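Local coordinates for malonyl CoA reductase (malonate semialdehyde-forming) (Sulfolobus tokodaii, PDB 2EP5), which probably catalyses the NADP-dependent interconversion of malonyl-CoA and malonate semialdehyde, as a member of the aspartate-semialdehyde dehydrogenase family, at residues R112-V117 with K210-K214; I120-I124 with R331-I336. All blocks are in the same frame, centred on the assembly; numbering follows the deposited sequence.

Contact 1: residues R112-V117 with K210-K214; sequences RMDPDV and KELTK
M113 and E211 bring the two backbones nearest, with 7.0 Å between their CA atoms, where the loop 112-117 passes helix 204-215. K214 reaches across extended, its CG anti to the backbone N (chi1 -172°). Its ammonium enters the bend of the loop and meets three backbone oxygens. K214 NZ lies 3.0 Å from R112 O and 2.8 Å from D114 O, above both carbonyl planes. V117 O is met nearly head-on at a short 2.5 Å from K214 NZ. A water is a fourth acceptor. Replacing K214 by an alanine removes this shared donor and would probably leave the loop carbonyls with less to hold them to the helix. R112 NH1 forms a salt bridge with E211 OE2 at 3.1 Å, on the syn side of the carboxylate. The two flat groups are turned 62° apart. R112 NH2 also binds N107 O, and E211 OE1 accepts from N150 N. M113 lays its bent end over the helix, CE 3.5 Å from K210 O. The loop carries a type I turn, D114 to V117, with an Asx turn at D114. The contact joins the Rossmann-type NAD-binding region to a helix of the dimerisation region.

Contact 2: residues I120-I124 with R331-I336; sequences INPEI and RGAAGI
R331 meets N121 and E123 just before the C-terminal helix 334-347, which returns to the Rossmann-type NAD-binding region, where A333 and A334 touch helix 15-24. A333 is the N-cap residue of the C-terminal helix. From CB the R331 side chain sets out with CG anti to the backbone N (chi1 -174°), then bends at chi2 and chi3. CB, CG and CD stop short of segment 120-124. R331 NE comes to 3.9 Å from N121 OD1, and this buried nitrogen has no partner in the model. CZ carries the two amino groups that meet the E123 carboxylate at the guanidinium edge. R331 NH1 binds E123 OE2 at 3.2 Å, from above the carboxylate plane, and also donates to M306 O. Q273 NE2 supplies a further donor to E123 OE2. Beside the charges, P122 CG lies 4.1 Å from I336 O. R331 NH2 has two acceptors. One is E123 OE1, in a salt bridge modelled so short that its exact length is doubtful. The other is N121 OD1, 2.9 Å from R331 NH2 and in the guanidinium plane, with a nearly straight N-H...O angle of 169°.

How the contacts relate
Segments 112-117 and 120-124 follow closely in sequence, but their partners lie far apart along the chain. Contact 1 sits toward the surface, its centre about 13 Å from the centre of the chain. Contact 2 is buried, its centre about 4 Å from the centre of the chain. Each has a salt bridge between arginine and glutamate, with the roles reversed: the arginine comes from the earlier segment in contact 1 and from the later one in contact 2. Contact 1 adds a lysine that gathers backbone carbonyls and a water. Contact 2 adds a side-chain amide as a further acceptor for its arginine. N148 lies beside both, bonded weakly to R112 and through its amide to I120. Helix 151-160 also borders both.

Contact 1: residues R112-V117 with K210-K214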
# COMPACT_ATOMS: atom_id res chain seq x y z
N ARG A 112 34.97 5.23 -0.54
CA ARG A 112 34.36 6.48 -1.01
C ARG A 112 34.98 7.73 -0.40
O ARG A 112 35.08 8.77 -1.06
CB ARG A 112 32.87 6.50 -0.72
CG ARG A 112 32.01 5.79 -1.74
CD ARG A 112 30.55 6.00 -1.36
NE ARG A 112 29.62 5.10 -2.04
CZ ARG A 112 28.47 4.72 -1.50
NH1 ARG A 112 28.13 5.16 -0.30
NH2 ARG A 112 27.65 3.91 -2.16
N MET A 113 35.40 7.63 0.86
CA MET A 113 35.99 8.77 1.53
C MET A 113 37.52 8.72 1.62
O MET A 113 38.14 9.46 2.39
CB MET A 113 35.37 8.92 2.93
CG MET A 113 33.87 9.24 2.91
SD MET A 113 33.43 10.75 1.97
CE MET A 113 34.06 12.05 3.06
N ASP A 114 38.14 7.85 0.83
CA ASP A 114 39.60 7.75 0.81
C ASP A 114 40.09 8.99 0.08
O ASP A 114 39.68 9.24 -1.05
CB ASP A 114 40.05 6.49 0.07
CG ASP A 114 41.56 6.27 0.15
OD1 ASP A 114 42.32 7.14 -0.34
OD2 ASP A 114 41.99 5.24 0.70
N PRO A 115 40.97 9.77 0.72
CA PRO A 115 41.57 11.01 0.19
C PRO A 115 42.25 10.89 -1.17
O PRO A 115 42.42 11.89 -1.86
CB PRO A 115 42.57 11.40 1.28
CG PRO A 115 41.96 10.85 2.52
CD PRO A 115 41.47 9.49 2.08
N ASP A 116 42.64 9.67 -1.55
CA ASP A 116 43.29 9.46 -2.84
C ASP A 116 42.34 8.89 -3.88
O ASP A 116 42.72 8.66 -5.03
CB ASP A 116 44.49 8.52 -2.69
CG ASP A 116 45.49 9.02 -1.67
OD1 ASP A 116 45.82 10.22 -1.69
OD2 ASP A 116 45.95 8.19 -0.85
N VAL A 117 41.09 8.66 -3.48
CA VAL A 117 40.11 8.10 -4.39
C VAL A 117 39.03 9.12 -4.72
O VAL A 117 38.39 9.68 -3.82
CB VAL A 117 39.46 6.85 -3.76
CG1 VAL A 117 38.49 6.21 -4.74
CG2 VAL A 117 40.55 5.86 -3.36
N LYS A 210 28.90 13.51 5.27
CA LYS A 210 30.32 13.43 4.91
C LYS A 210 30.56 13.44 3.41
O LYS A 210 31.36 14.24 2.90
CB LYS A 210 30.95 12.19 5.53
CG LYS A 210 30.95 12.19 7.05
CD LYS A 210 31.77 11.02 7.61
CE LYS A 210 31.66 10.94 9.13
NZ LYS A 210 31.92 12.26 9.77
N GLU A 211 29.88 12.55 2.68
CA GLU A 211 30.05 12.47 1.24
C GLU A 211 29.72 13.77 0.53
O GLU A 211 30.35 14.14 -0.45
CB GLU A 211 29.21 11.33 0.67
CG GLU A 211 29.80 9.96 0.93
CD GLU A 211 28.93 8.83 0.42
OE1 GLU A 211 28.36 8.97 -0.68
OE2 GLU A 211 28.83 7.80 1.11
N LEU A 212 28.72 14.48 1.04
CA LEU A 212 28.33 15.76 0.45
C LEU A 212 29.51 16.73 0.55
O LEU A 212 29.71 17.60 -0.31
CB LEU A 212 27.10 16.30 1.18
CG LEU A 212 25.89 16.80 0.38
CD1 LEU A 212 25.55 15.85 -0.75
CD2 LEU A 212 24.71 16.97 1.32
N THR A 213 30.31 16.57 1.61
CA THR A 213 31.49 17.40 1.85
C THR A 213 32.57 17.20 0.77
O THR A 213 33.24 18.15 0.36
CB THR A 213 32.09 17.09 3.24
OG1 THR A 213 31.35 17.78 4.25
CG2 THR A 213 33.53 17.50 3.30
N LYS A 214 32.72 15.96 0.31
CA LYS A 214 33.71 15.65 -0.72
C LYS A 214 33.19 15.96 -2.12
O LYS A 214 33.92 16.46 -2.96
CB LYS A 214 34.11 14.18 -0.63
CG LYS A 214 35.27 13.81 -1.52
CD LYS A 214 35.70 12.37 -1.26
CE LYS A 214 36.90 11.99 -2.09
NZ LYS A 214 37.37 10.62 -1.73
O HOH W 1 38.10 11.93 0.79

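Contact 2: residues I120-I124 with R331-I336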
# COMPACT_ATOMS: atom_id res chain seq x y z
N ILE A 120 32.95 10.45 -7.52
CA ILE A 120 32.33 11.17 -8.61
C ILE A 120 30.83 11.16 -8.84
O ILE A 120 30.15 10.14 -8.71
CB ILE A 120 32.97 10.75 -9.96
CG1 ILE A 120 34.49 10.92 -9.89
CG2 ILE A 120 32.41 11.61 -11.10
CD1 ILE A 120 34.95 12.33 -9.58
N ASN A 121 30.35 12.35 -9.19
CA ASN A 121 28.97 12.62 -9.58
C ASN A 121 29.32 13.58 -10.71
O ASN A 121 29.50 14.78 -10.50
CB ASN A 121 28.17 13.33 -8.49
CG ASN A 121 26.68 13.37 -8.82
OD1 ASN A 121 26.28 12.99 -9.92
ND2 ASN A 121 25.86 13.84 -7.87
N PRO A 122 29.45 13.04 -11.94
CA PRO A 122 29.80 13.73 -13.19
C PRO A 122 29.63 15.25 -13.24
O PRO A 122 30.61 16.00 -13.23
CB PRO A 122 28.97 13.00 -14.22
CG PRO A 122 29.03 11.59 -13.73
CD PRO A 122 28.78 11.76 -12.25
N GLU A 123 28.39 15.71 -13.30
CA GLU A 123 28.10 17.14 -13.37
C GLU A 123 28.70 17.94 -12.22
O GLU A 123 29.17 19.06 -12.40
CB GLU A 123 26.58 17.38 -13.40
CG GLU A 123 25.87 16.91 -14.66
CD GLU A 123 25.46 15.44 -14.62
OE1 GLU A 123 26.04 14.67 -13.84
OE2 GLU A 123 24.57 15.06 -15.40
N ILE A 124 28.70 17.36 -11.03
CA ILE A 124 29.19 18.05 -9.84
C ILE A 124 30.70 18.20 -9.67
O ILE A 124 31.18 19.31 -9.39
CB ILE A 124 28.61 17.38 -8.58
CG1 ILE A 124 27.10 17.19 -8.74
CG2 ILE A 124 28.88 18.23 -7.35
CD1 ILE A 124 26.34 18.47 -9.05
N ARG A 331 20.16 7.88 -11.23
CA ARG A 331 20.98 9.01 -10.82
C ARG A 331 21.79 8.62 -9.59
O ARG A 331 22.95 9.02 -9.44
CB ARG A 331 20.10 10.20 -10.45
CG ARG A 331 20.88 11.46 -10.15
CD ARG A 331 21.36 12.05 -11.45
NE ARG A 331 22.74 12.51 -11.39
CZ ARG A 331 23.36 13.06 -12.42
NH1 ARG A 331 22.73 13.23 -13.57
NH2 ARG A 331 24.62 13.46 -12.29
N GLY A 332 21.18 7.83 -8.72
CA GLY A 332 21.83 7.43 -7.49
C GLY A 332 22.76 6.24 -7.53
O GLY A 332 23.37 5.93 -6.51
N ALA A 333 22.86 5.56 -8.67
CA ALA A 333 23.73 4.39 -8.78
C ALA A 333 24.13 4.01 -10.20
O ALA A 333 25.17 4.46 -10.69
CB ALA A 333 23.09 3.19 -8.08
N ALA A 334 23.30 3.21 -10.87
CA ALA A 334 23.56 2.73 -12.24
C ALA A 334 24.00 3.80 -13.24
O ALA A 334 25.07 3.71 -13.83
CB ALA A 334 22.34 2.00 -12.78
N GLY A 335 23.15 4.81 -13.43
CA GLY A 335 23.45 5.86 -14.37
C GLY A 335 24.69 6.69 -14.09
O GLY A 335 25.39 7.08 -15.03
N ILE A 336 24.99 6.99 -12.82
CA ILE A 336 26.17 7.80 -12.55
C ILE A 336 27.47 7.03 -12.72
O ILE A 336 28.50 7.61 -13.05
CB ILE A 336 26.16 8.45 -11.15
CG1 ILE A 336 25.83 7.42 -10.08
CG2 ILE A 336 25.19 9.60 -11.13
CD1 ILE A 336 26.06 7.92 -8.70